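Local coordinates for predicted acyltransferase with acyl-CoA N-acyltransferase domain (Escherichia coli, PDB 4RS2), which binds coenzyme A, probably transfers acyl groups from acyl-CoA as a GNAT-family enzyme, and on overexpression suppresses silencing by small RNAs, at residues P24-G29 with G67-Y72; K45-L50 with G54-G59; V88-L93 with E111-L116; V125-P130 with L146-P151. One frame throughout, in Å; residues are numbered along the deposited sequence. Where two conformers were deposited one is given.

Contact 1: P24-G29 with G67-Y72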
loop_
_atom_site.group_PDB
_atom_site.type_symbol
_atom_site.label_atom_id
_atom_site.label_comp_id
_atom_site.label_asym_id
_atom_site.label_seq_id
_atom_site.Cartn_x
_atom_site.Cartn_y
_atom_site.Cartn_z
ATOM N N PRO A 24 11.670 9.994 9.258
ATOM C CA PRO A 24 11.175 11.383 9.093
ATOM C C PRO A 24 11.745 12.198 7.952
ATOM O O PRO A 24 10.997 12.952 7.297
ATOM C CB PRO A 24 11.556 12.025 10.418
ATOM C CG PRO A 24 11.416 10.895 11.376
ATOM C CD PRO A 24 11.975 9.700 10.664
ATOM N N ILE A 25 13.034 12.047 7.701
ATOM C CA ILE A 25 13.705 12.812 6.670
ATOM C C ILE A 25 13.180 12.463 5.279
ATOM O O ILE A 25 13.367 13.231 4.344
ATOM C CB ILE A 25 15.256 12.642 6.765
ATOM C CG1 ILE A 25 15.981 13.715 5.950
ATOM C CG2 ILE A 25 15.703 11.258 6.324
ATOM C CD1 ILE A 25 15.580 15.140 6.268
ATOM N N ASP A 26 12.491 11.334 5.159
ATOM C CA ASP A 26 11.952 10.912 3.882
ATOM C C ASP A 26 10.690 11.662 3.488
ATOM O O ASP A 26 10.314 11.653 2.313
ATOM C CB ASP A 26 11.558 9.420 3.923
ATOM C CG ASP A 26 12.737 8.483 4.091
ATOM O OD1 ASP A 26 13.841 8.781 3.557
ATOM O OD2 ASP A 26 12.547 7.396 4.714
ATOM N N ALA A 27 10.018 12.309 4.442
ATOM C CA ALA A 27 8.703 12.856 4.137
ATOM C C ALA A 27 8.623 13.782 2.918
ATOM O O ALA A 27 7.751 13.596 2.062
ATOM C CB ALA A 27 8.115 13.526 5.380
ATOM N N PRO A 28 9.546 14.751 2.801
ATOM C CA PRO A 28 9.465 15.639 1.647
ATOM C C PRO A 28 9.679 14.896 0.333
ATOM O O PRO A 28 9.040 15.219 -0.661
ATOM C CB PRO A 28 10.605 16.660 1.882
ATOM C CG PRO A 28 10.951 16.559 3.305
ATOM C CD PRO A 28 10.536 15.200 3.795
ATOM N N GLY A 29 10.575 13.920 0.336
ATOM C CA GLY A 29 10.831 13.119 -0.854
ATOM C C GLY A 29 9.643 12.274 -1.236
ATOM O O GLY A 29 9.326 12.126 -2.417
ATOM N N GLY A 67 20.114 8.221 -2.033
ATOM C CA GLY A 67 19.139 8.299 -0.934
ATOM C C GLY A 67 17.832 8.993 -1.303
ATOM O O GLY A 67 16.986 9.235 -0.430
ATOM N N GLN A 68 17.667 9.327 -2.583
ATOM C CA GLN A 68 16.444 9.958 -3.065
ATOM C C GLN A 68 15.342 8.916 -3.105
ATOM O O GLN A 68 15.570 7.786 -3.553
ATOM C CB GLN A 68 16.601 10.512 -4.478
ATOM C CG GLN A 68 15.345 11.210 -5.005
ATOM C CD GLN A 68 15.418 11.570 -6.486
ATOM O OE1 GLN A 68 16.187 10.978 -7.253
ATOM N NE2 GLN A 68 14.588 12.527 -6.900
ATOM N N VAL A 69 14.147 9.310 -2.659
ATOM C CA VAL A 69 12.981 8.409 -2.687
ATOM C C VAL A 69 12.480 8.249 -4.105
ATOM O O VAL A 69 12.060 9.220 -4.720
ATOM C CB VAL A 69 11.849 8.945 -1.796
ATOM C CG1 VAL A 69 10.644 8.046 -1.845
ATOM C CG2 VAL A 69 12.365 9.119 -0.357
ATOM N N ILE A 70 12.484 7.009 -4.598
ATOM C CA ILE A 70 12.070 6.675 -5.950
ATOM C C ILE A 70 10.905 5.681 -5.948
ATOM O O ILE A 70 10.378 5.308 -6.999
ATOM C CB ILE A 70 13.252 6.040 -6.740
ATOM C CG1 ILE A 70 13.738 4.697 -6.116
ATOM C CG2 ILE A 70 14.444 6.985 -6.766
ATOM C CD1 ILE A 70 14.662 3.837 -6.963
ATOM N N GLY A 71 10.483 5.262 -4.761
ATOM C CA GLY A 71 9.331 4.391 -4.647
ATOM C C GLY A 71 8.758 4.412 -3.260
ATOM O O GLY A 71 9.475 4.689 -2.296
ATOM N N TYR A 72 7.487 4.070 -3.146
ATOM C CA TYR A 72 6.828 4.128 -1.874
ATOM C C TYR A 72 5.625 3.256 -1.799
ATOM O O TYR A 72 4.883 3.133 -2.791
ATOM C CB TYR A 72 6.379 5.560 -1.600
ATOM C CG TYR A 72 5.816 5.802 -0.192
ATOM C CD1 TYR A 72 6.598 5.698 0.926
ATOM C CD2 TYR A 72 4.507 6.176 -0.013
ATOM C CE1 TYR A 72 6.083 5.942 2.189
ATOM C CE2 TYR A 72 4.007 6.458 1.242
ATOM C CZ TYR A 72 4.782 6.324 2.339
ATOM O OH TYR A 72 4.238 6.602 3.606
HETATM O O HOH W 1 15.384 10.406 1.993
HETATM O O HOH W 2 11.216 11.920 -4.466
#

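Contact 2: K45-L50 with G54-G59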
loop_
_atom_site.group_PDB
_atom_site.type_symbol
_atom_site.label_atom_id
_atom_site.label_comp_id
_atom_site.label_asym_id
_atom_site.label_seq_id
_atom_site.Cartn_x
_atom_site.Cartn_y
_atom_site.Cartn_z
ATOM N N LYS A 45 -1.486 14.302 -0.137
ATOM C CA LYS A 45 -2.225 14.899 0.969
ATOM C C LYS A 45 -2.727 13.831 1.962
ATOM O O LYS A 45 -2.689 14.027 3.184
ATOM C CB LYS A 45 -3.343 15.787 0.410
ATOM C CG LYS A 45 -2.779 16.998 -0.322
ATOM C CD LYS A 45 -3.683 17.543 -1.411
ATOM C CE LYS A 45 -4.747 18.470 -0.906
ATOM N NZ LYS A 45 -5.476 19.001 -2.102
ATOM N N LEU A 46 -3.161 12.700 1.438
ATOM C CA LEU A 46 -3.580 11.564 2.268
ATOM C C LEU A 46 -2.441 11.120 3.159
ATOM O O LEU A 46 -2.612 10.931 4.364
ATOM C CB LEU A 46 -3.972 10.413 1.379
ATOM C CG LEU A 46 -4.211 9.057 2.075
ATOM C CD1 LEU A 46 -5.478 9.119 2.936
ATOM C CD2 LEU A 46 -4.263 7.984 1.014
ATOM N N VAL A 47 -1.273 10.925 2.553
ATOM C CA VAL A 47 -0.123 10.403 3.316
ATOM C C VAL A 47 0.320 11.402 4.370
ATOM O O VAL A 47 0.591 11.028 5.519
ATOM C CB VAL A 47 1.009 9.986 2.387
ATOM C CG1 VAL A 47 2.315 9.836 3.152
ATOM C CG2 VAL A 47 0.611 8.719 1.643
ATOM N N HIS A 48 0.341 12.671 4.000
ATOM C CA HIS A 48 0.652 13.711 4.971
ATOM C C HIS A 48 -0.297 13.636 6.171
ATOM O O HIS A 48 0.123 13.640 7.331
ATOM C CB HIS A 48 0.521 15.080 4.322
ATOM C CG HIS A 48 0.698 16.201 5.292
ATOM N ND1 HIS A 48 -0.358 16.773 5.969
ATOM C CD2 HIS A 48 1.815 16.810 5.750
ATOM C CE1 HIS A 48 0.101 17.707 6.782
ATOM N NE2 HIS A 48 1.415 17.741 6.677
ATOM N N ASP A 49 -1.598 13.556 5.897
ATOM C CA ASP A 49 -2.564 13.510 6.993
ATOM C C ASP A 49 -2.474 12.243 7.830
ATOM O O ASP A 49 -2.599 12.316 9.043
ATOM C CB ASP A 49 -3.977 13.715 6.468
ATOM C CG ASP A 49 -4.212 15.109 5.912
ATOM O OD1 ASP A 49 -3.333 15.994 6.020
ATOM O OD2 ASP A 49 -5.304 15.320 5.359
ATOM N N LEU A 50 -2.301 11.078 7.210
ATOM C CA LEU A 50 -2.175 9.845 7.979
ATOM C C LEU A 50 -0.964 9.902 8.876
ATOM O O LEU A 50 -1.029 9.509 10.036
ATOM C CB LEU A 50 -2.024 8.637 7.037
ATOM C CG LEU A 50 -3.240 8.242 6.202
ATOM C CD1 LEU A 50 -2.882 7.215 5.154
ATOM C CD2 LEU A 50 -4.374 7.740 7.076
ATOM N N GLY A 54 -1.040 9.914 13.089
ATOM C CA GLY A 54 -0.707 8.587 13.648
ATOM C C GLY A 54 -1.462 7.387 13.120
ATOM O O GLY A 54 -1.680 6.393 13.825
ATOM N N PHE A 55 -1.882 7.457 11.858
ATOM C CA PHE A 55 -2.605 6.367 11.211
ATOM C C PHE A 55 -1.855 5.769 10.008
ATOM O O PHE A 55 -2.431 5.131 9.148
ATOM C CB PHE A 55 -4.009 6.804 10.839
ATOM C CG PHE A 55 -4.831 7.120 12.034
ATOM C CD1 PHE A 55 -5.330 6.101 12.798
ATOM C CD2 PHE A 55 -5.007 8.419 12.455
ATOM C CE1 PHE A 55 -6.075 6.360 13.911
ATOM C CE2 PHE A 55 -5.735 8.691 13.585
ATOM C CZ PHE A 55 -6.263 7.656 14.315
ATOM N N LEU A 56 -0.553 5.990 9.957
ATOM C CA LEU A 56 0.293 5.374 8.944
ATOM C C LEU A 56 0.962 4.206 9.666
ATOM O O LEU A 56 1.928 4.420 10.384
ATOM C CB LEU A 56 1.310 6.394 8.404
ATOM C CG LEU A 56 1.956 6.199 7.036
ATOM C CD1 LEU A 56 0.933 6.090 5.925
ATOM C CD2 LEU A 56 2.895 7.355 6.737
ATOM N N THR A 57 0.427 2.995 9.497
ATOM C CA THR A 57 0.917 1.795 10.175
ATOM C C THR A 57 2.326 1.433 9.784
ATOM O O THR A 57 3.120 1.013 10.590
ATOM C CB THR A 57 0.018 0.599 9.809
ATOM O OG1 THR A 57 -1.345 0.889 10.153
ATOM C CG2 THR A 57 0.453 -0.662 10.487
ATOM N N LEU A 58 2.604 1.540 8.492
ATOM C CA LEU A 58 3.907 1.181 7.972
ATOM C C LEU A 58 4.047 1.850 6.607
ATOM O O LEU A 58 3.084 1.914 5.862
ATOM C CB LEU A 58 4.059 -0.343 7.838
ATOM C CG LEU A 58 5.373 -0.865 7.227
ATOM C CD1 LEU A 58 6.537 -0.542 8.147
ATOM C CD2 LEU A 58 5.280 -2.364 6.983
ATOM N N GLY A 59 5.234 2.382 6.346
ATOM C CA GLY A 59 5.589 2.942 5.055
ATOM C C GLY A 59 6.966 2.417 4.700
ATOM O O GLY A 59 7.817 2.292 5.571
#

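Contact 3: V88-L93 with E111-L116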
loop_
_atom_site.group_PDB
_atom_site.type_symbol
_atom_site.label_atom_id
_atom_site.label_comp_id
_atom_site.label_asym_id
_atom_site.label_seq_id
_atom_site.Cartn_x
_atom_site.Cartn_y
_atom_site.Cartn_z
ATOM N N VAL A 88 -4.827 -4.258 7.656
ATOM C CA VAL A 88 -4.415 -2.947 7.128
ATOM C C VAL A 88 -4.847 -2.815 5.684
ATOM O O VAL A 88 -5.109 -3.822 5.017
ATOM C CB VAL A 88 -2.904 -2.723 7.205
ATOM C CG1 VAL A 88 -2.445 -2.637 8.649
ATOM C CG2 VAL A 88 -2.177 -3.807 6.412
ATOM N N GLY A 89 -4.963 -1.560 5.237
ATOM C CA GLY A 89 -5.237 -1.220 3.853
ATOM C C GLY A 89 -3.952 -0.661 3.218
ATOM O O GLY A 89 -3.265 0.181 3.816
ATOM N N MET A 90 -3.603 -1.146 2.034
ATOM C CA MET A 90 -2.415 -0.695 1.326
ATOM C C MET A 90 -2.756 0.426 0.354
ATOM O O MET A 90 -3.630 0.263 -0.481
ATOM C CB MET A 90 -1.819 -1.883 0.560
ATOM C CG MET A 90 -0.525 -1.585 -0.141
ATOM S SD MET A 90 0.221 -3.083 -0.810
ATOM C CE MET A 90 -0.773 -3.328 -2.256
ATOM N N ALA A 91 -2.084 1.566 0.491
ATOM C CA ALA A 91 -2.272 2.729 -0.361
ATOM C C ALA A 91 -1.486 3.868 0.217
ATOM O O ALA A 91 -1.437 4.021 1.435
ATOM C CB ALA A 91 -3.747 3.154 -0.423
ATOM N N PRO A 92 -0.819 4.655 -0.617
ATOM C CA PRO A 92 -0.651 4.480 -2.053
ATOM C C PRO A 92 0.536 3.593 -2.360
ATOM O O PRO A 92 1.209 3.104 -1.446
ATOM C CB PRO A 92 -0.333 5.895 -2.543
ATOM C CG PRO A 92 0.339 6.548 -1.414
ATOM C CD PRO A 92 -0.129 5.878 -0.146
ATOM N N LEU A 93 0.731 3.341 -3.658
ATOM C CA LEU A 93 1.835 2.577 -4.193
ATOM C C LEU A 93 2.335 3.336 -5.387
ATOM O O LEU A 93 1.584 3.590 -6.333
ATOM C CB LEU A 93 1.387 1.178 -4.621
ATOM C CG LEU A 93 2.436 0.342 -5.358
ATOM C CD1 LEU A 93 3.604 0.079 -4.437
ATOM C CD2 LEU A 93 1.830 -0.970 -5.869
ATOM N N GLU A 111 7.763 -6.997 0.300
ATOM C CA GLU A 111 8.437 -6.693 1.562
ATOM C C GLU A 111 7.450 -6.113 2.559
ATOM O O GLU A 111 7.536 -6.392 3.749
ATOM C CB GLU A 111 9.646 -5.753 1.385
ATOM C CG GLU A 111 10.297 -5.394 2.723
ATOM C CD GLU A 111 11.712 -4.822 2.623
ATOM O OE1 GLU A 111 12.391 -4.982 1.573
ATOM O OE2 GLU A 111 12.158 -4.225 3.631
ATOM N N GLY A 112 6.521 -5.293 2.085
ATOM C CA GLY A 112 5.497 -4.728 2.972
ATOM C C GLY A 112 4.706 -5.837 3.655
ATOM O O GLY A 112 4.534 -5.881 4.875
ATOM N N LEU A 113 4.183 -6.732 2.830
ATOM C CA LEU A 113 3.403 -7.849 3.311
ATOM C C LEU A 113 4.222 -8.762 4.221
ATOM O O LEU A 113 3.702 -9.265 5.224
ATOM C CB LEU A 113 2.764 -8.617 2.149
ATOM C CG LEU A 113 1.361 -8.088 1.728
ATOM C CD1 LEU A 113 1.324 -6.583 1.423
ATOM C CD2 LEU A 113 0.741 -8.897 0.587
ATOM N N ASP A 114 5.486 -8.988 3.872
ATOM C CA ASP A 114 6.359 -9.839 4.696
ATOM C C ASP A 114 6.594 -9.209 6.076
ATOM O O ASP A 114 6.549 -9.903 7.085
ATOM C CB ASP A 114 7.683 -10.049 3.987
ATOM C CG ASP A 114 8.525 -11.101 4.643
ATOM O OD1 ASP A 114 8.078 -12.265 4.681
ATOM O OD2 ASP A 114 9.628 -10.755 5.088
ATOM N N SER A 115 6.830 -7.901 6.095
ATOM C CA SER A 115 7.033 -7.161 7.337
ATOM C C SER A 115 5.760 -7.210 8.197
ATOM O O SER A 115 5.798 -7.437 9.438
ATOM C CB SER A 115 7.418 -5.718 7.021
ATOM O OG SER A 115 8.763 -5.659 6.547
ATOM N N LEU A 116 4.633 -7.007 7.557
ATOM C CA LEU A 116 3.365 -7.006 8.289
ATOM C C LEU A 116 3.108 -8.377 8.929
ATOM O O LEU A 116 2.673 -8.460 10.073
ATOM C CB LEU A 116 2.233 -6.550 7.393
ATOM C CG LEU A 116 2.310 -5.087 7.008
ATOM C CD1 LEU A 116 1.473 -4.871 5.787
ATOM C CD2 LEU A 116 1.878 -4.151 8.133
#

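Contact 4: V125-P130 with L146-P151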
loop_
_atom_site.group_PDB
_atom_site.type_symbol
_atom_site.label_atom_id
_atom_site.label_comp_id
_atom_site.label_asym_id
_atom_site.label_seq_id
_atom_site.Cartn_x
_atom_site.Cartn_y
_atom_site.Cartn_z
ATOM N N VAL A 125 -5.858 -5.290 2.707
ATOM C CA VAL A 125 -6.798 -4.977 1.616
ATOM C C VAL A 125 -6.209 -3.860 0.776
ATOM O O VAL A 125 -5.307 -3.127 1.240
ATOM C CB VAL A 125 -8.216 -4.583 2.114
ATOM C CG1 VAL A 125 -8.792 -5.688 2.958
ATOM C CG2 VAL A 125 -8.207 -3.277 2.909
ATOM N N THR A 126 -6.713 -3.728 -0.437
ATOM C CA THR A 126 -6.319 -2.622 -1.288
ATOM C C THR A 126 -7.407 -2.390 -2.330
ATOM O O THR A 126 -8.281 -3.238 -2.553
ATOM C CB THR A 126 -4.943 -2.854 -1.959
ATOM O OG1 THR A 126 -4.404 -1.611 -2.419
ATOM C CG2 THR A 126 -5.053 -3.851 -3.157
ATOM N N LEU A 127 -7.376 -1.205 -2.916
ATOM C CA LEU A 127 -8.339 -0.797 -3.929
ATOM C C LEU A 127 -7.582 -0.372 -5.164
ATOM O O LEU A 127 -6.800 0.584 -5.127
ATOM C CB LEU A 127 -9.181 0.351 -3.391
ATOM C CG LEU A 127 -10.337 0.800 -4.274
ATOM C CD1 LEU A 127 -11.426 -0.273 -4.329
ATOM C CD2 LEU A 127 -10.929 2.063 -3.683
ATOM N N GLY A 128 -7.811 -1.065 -6.275
ATOM C CA GLY A 128 -7.080 -0.786 -7.480
ATOM C C GLY A 128 -7.369 -1.807 -8.555
ATOM O O GLY A 128 -8.179 -2.697 -8.384
ATOM N N ASP A 129 -6.689 -1.652 -9.669
ATOM C CA ASP A 129 -6.893 -2.500 -10.806
ATOM C C ASP A 129 -6.485 -3.934 -10.471
ATOM O O ASP A 129 -5.337 -4.178 -10.130
ATOM C CB ASP A 129 -6.030 -1.962 -11.969
ATOM C CG ASP A 129 -6.378 -2.587 -13.300
ATOM O OD1 ASP A 129 -6.946 -3.718 -13.348
ATOM O OD2 ASP A 129 -6.060 -1.927 -14.314
ATOM N N PRO A 130 -7.410 -4.898 -10.610
ATOM C CA PRO A 130 -7.004 -6.275 -10.305
ATOM C C PRO A 130 -5.933 -6.805 -11.254
ATOM O O PRO A 130 -5.201 -7.711 -10.898
ATOM C CB PRO A 130 -8.294 -7.082 -10.435
ATOM C CG PRO A 130 -9.322 -6.159 -10.933
ATOM C CD PRO A 130 -8.848 -4.763 -10.842
ATOM N N LEU A 146 -16.369 -9.462 1.505
ATOM C CA LEU A 146 -15.767 -8.257 2.069
ATOM C C LEU A 146 -15.972 -7.095 1.103
ATOM O O LEU A 146 -15.833 -7.258 -0.119
ATOM C CB LEU A 146 -14.298 -8.489 2.314
ATOM C CG LEU A 146 -13.964 -9.504 3.404
ATOM C CD1 LEU A 146 -12.523 -9.972 3.246
ATOM C CD2 LEU A 146 -14.197 -8.881 4.780
ATOM N N ARG A 147 -16.330 -5.928 1.630
ATOM C CA ARG A 147 -16.561 -4.758 0.811
ATOM C C ARG A 147 -16.018 -3.542 1.532
ATOM O O ARG A 147 -15.794 -3.577 2.739
ATOM C CB ARG A 147 -18.049 -4.547 0.565
ATOM C CG ARG A 147 -18.845 -4.251 1.829
ATOM C CD ARG A 147 -20.353 -4.222 1.585
ATOM N NE ARG A 147 -21.082 -3.797 2.782
ATOM C CZ ARG A 147 -21.288 -2.527 3.132
ATOM N NH1 ARG A 147 -20.851 -1.537 2.369
ATOM N NH2 ARG A 147 -21.951 -2.247 4.243
ATOM N N CYS A 148 -15.760 -2.482 0.766
ATOM C CA CYS A 148 -15.376 -1.186 1.317
ATOM C C CYS A 148 -16.607 -0.285 1.211
ATOM O O CYS A 148 -17.635 -0.716 0.731
ATOM C CB CYS A 148 -14.172 -0.579 0.620
ATOM S SG CYS A 148 -14.425 -0.059 -1.083
ATOM N N ARG A 149 -16.504 0.955 1.670
ATOM C CA ARG A 149 -17.701 1.821 1.754
ATOM C C ARG A 149 -18.055 2.590 0.509
ATOM O O ARG A 149 -19.124 3.201 0.460
ATOM C CB ARG A 149 -17.530 2.842 2.897
ATOM C CG ARG A 149 -16.491 3.919 2.659
ATOM C CD ARG A 149 -16.606 5.060 3.673
ATOM N NE ARG A 149 -17.688 5.970 3.296
ATOM C CZ ARG A 149 -18.056 7.041 3.992
ATOM N NH1 ARG A 149 -17.450 7.345 5.132
ATOM N NH2 ARG A 149 -19.054 7.801 3.552
ATOM N N TRP A 150 -17.203 2.544 -0.509
ATOM C CA TRP A 150 -17.361 3.410 -1.676
ATOM C C TRP A 150 -18.046 2.733 -2.813
ATOM O O TRP A 150 -17.915 1.521 -2.980
ATOM C CB TRP A 150 -16.014 3.959 -2.124
ATOM C CG TRP A 150 -15.363 4.726 -1.012
ATOM C CD1 TRP A 150 -15.778 5.895 -0.493
ATOM C CD2 TRP A 150 -14.191 4.359 -0.300
ATOM N NE1 TRP A 150 -14.946 6.289 0.523
ATOM C CE2 TRP A 150 -13.955 5.358 0.653
ATOM C CE3 TRP A 150 -13.340 3.268 -0.356
ATOM C CZ2 TRP A 150 -12.873 5.311 1.533
ATOM C CZ3 TRP A 150 -12.273 3.222 0.516
ATOM C CH2 TRP A 150 -12.067 4.238 1.464
ATOM N N PRO A 151 -18.803 3.517 -3.600
ATOM C CA PRO A 151 -19.498 2.884 -4.698
ATOM C C PRO A 151 -18.587 2.489 -5.835
ATOM O O PRO A 151 -17.504 3.057 -6.002
ATOM C CB PRO A 151 -20.506 3.968 -5.160
ATOM C CG PRO A 151 -19.939 5.245 -4.694
ATOM C CD PRO A 151 -19.194 4.925 -3.419
#

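Contact 1: P24-G29 with G67-Y72
V69 packs on the first turn of helix 27-37 and the residue just before it, with CB at the backbone of G29 and CG2 near the carboxylate of D26. Its CB lies 4.0 Å from the carbonyl carbon of G29, where the helix carries no side chain of its own and the valine can sit directly against the backbone. CG2 of V69, the branch beside its backbone N, comes within 4.2 Å of OD1 of D26; the two side chains cross at about a right angle. No direct hydrogen bond spans the contact, and two waters supply the polar links instead. One donates to D26 OD1, at 2.7 Å, and also to the carbonyl of G67. The other bridges the carbonyls of G29 and V69, at 2.8 Å from each O, and thereby takes up a helical and a strand acceptor at once. With CG beside the backbone N (chi1 -66°), the carboxylate of D26 is used on both oxygens: OD1 takes the water, while OD2 accepts from I23 N and forms a salt bridge to R20. V69 also packs on L33, one turn further along helix 27-37. That helix thus begins against the start of strand 69-80, which pairs antiparallel with strand 58-63 and carries, just beyond V69, a classic beta bulge of I70 and G71 opposite A62.

Contact 2: K45-L50 with G54-G59
L50 and L56 form the apolar centre of this helix-to-strand corner, their CD1 methyls 4.1 Å apart. The corner is built on a Schellman motif: helix 42-53 ends, G54 adopts positive phi, and the chain turns back beside the last turns before entering strand 58-63 of the GNAT fold. CD1 of L56 also touches CB of L50, so this methyl rests along the base of the helical leucine, and the two side chains cross at about a right angle. V47, one turn earlier, adds a looser touch from CG1 to the other methyl of L56, CD2. Y72 of the sheet lies against both V47 and L56. On the outer side of L50, CD2 packs 3.9 Å from CB of F55, the apolar pair that commonly accompanies a Schellman turn. The phenyl ring itself leads away from the helix and meets the ring of H177. Next comes the backbone bond that closes the turn, F55 N to L50 O at 2.9 Å, with an angle of 163° at the hydrogen. Farther out, on the helix face away from the leucines, D49 is shared between two partners: OD2 makes a salt bridge to R182, and OD1 is met on its anti side by ND1 of H48, which lies 3.1 Å away with the oxygen nearly in the imidazole plane.

Contact 3: V88-L93 with E111-L116
V88 and L116 touch through single methyls, CG2 to CD1 at 3.9 Å, with their side chains crossing at a slant. The valine methyl concerned stands between its own backbone N and carbonyl carbon (chi1 -66° places CG1 beside N instead), and from there it rises toward the helix. The second apolar pair is more extended. M90 runs out almost straight from the strand, with both of its first two torsions near 180°, and this reach brings SD to 4.3 Å from CD1 of L113. The CB bond of L113 does not aim at the strand, but its CD1 branch approaches the sulfur. The side chains fill the separation between strand and helix; the CA atoms of V88 and L116 are 8.9 Å apart. V124 of the next strand touches all four side chains, as expected where helix 104-118 connects the parallel strands 87-95 and 123-127 in a beta-alpha-beta crossover. In GNAT enzymes this unit carries the loop that typically holds the pyrophosphate of the cofactor. No hydrogen bond spans the interface. The carbonyl of M90 accepts from OG1 of T126 on the neighbouring strand 123-127; within the helix, E111 O accepts twice from S115, from N at 2.9 Å and from OG at 3.1 Å, the two donors arriving from opposite faces of the carbonyl plane.

Contact 4: V125-P130 with L146-P151
L127 extends its two methyls to separate partners on the facing chain, CD1 to the thiol of C148 and CD2 to the indole of W150. The approach to SG of C148 is 4.4 Å, and that to CE3 of W150 is 4.3 Å, the latter on the six-membered part of the ring and at an oblique slant. Both are light apolar touches, and no hydrogen bond joins the segments. The torsions account for the reach: CG of L127 lies anti to the backbone N (chi1 -174°), carrying the fork off the strand toward the other segment, while C148 and W150 direct their own side chains back to meet it. In the next shell, F157 and R188 also pack on L127, and T153 touches C148. W150 has several further partners. CG of R149 rests 3.5 Å above one face of the indole, toward its rim; R188 makes a cation-pi contact; the ring of Y176 meets it with the planes at about 50°; and NE1 has a weak hydrogen bond to OD1 of N181. Farther back, the backbone of R147 is bonded to G172, which ties this segment to strand 172-175. Beyond L127, the chain leaves strand 123-127 through G128 to D129, at the N-cap of helix 130-133; OD1 of D129 accepts a hydrogen bond from the backbone N of A131. The side chain of L127 is about 9 Å from the bound coenzyme A, and a strand leading after a short loop into a helix is consistent with the GNAT fold.

The four contacts follow the GNAT chain in order, contact 2 nested within the loop closed by contact 1, then contacts 3 and 4 in series. All reach one mixed sheet. Contact 1 sets helix 27-37 against strand 69-80, and contact 2, its centre about 14 Å away, sets helix 42-53 against the turn into strand 58-63; they meet where the hydroxyl of Y72 touches V47 and L56. Contact 3 lies nearest the middle of the chain, about 12 Å from contact 2 between centres, meeting it through V47 and P92. Strand pairing, M90 with V125, links it to contact 4. Contacts 1 and 4, centres about 27 Å apart, lie on opposite sides of the chain's centre, so the series spans the sheet.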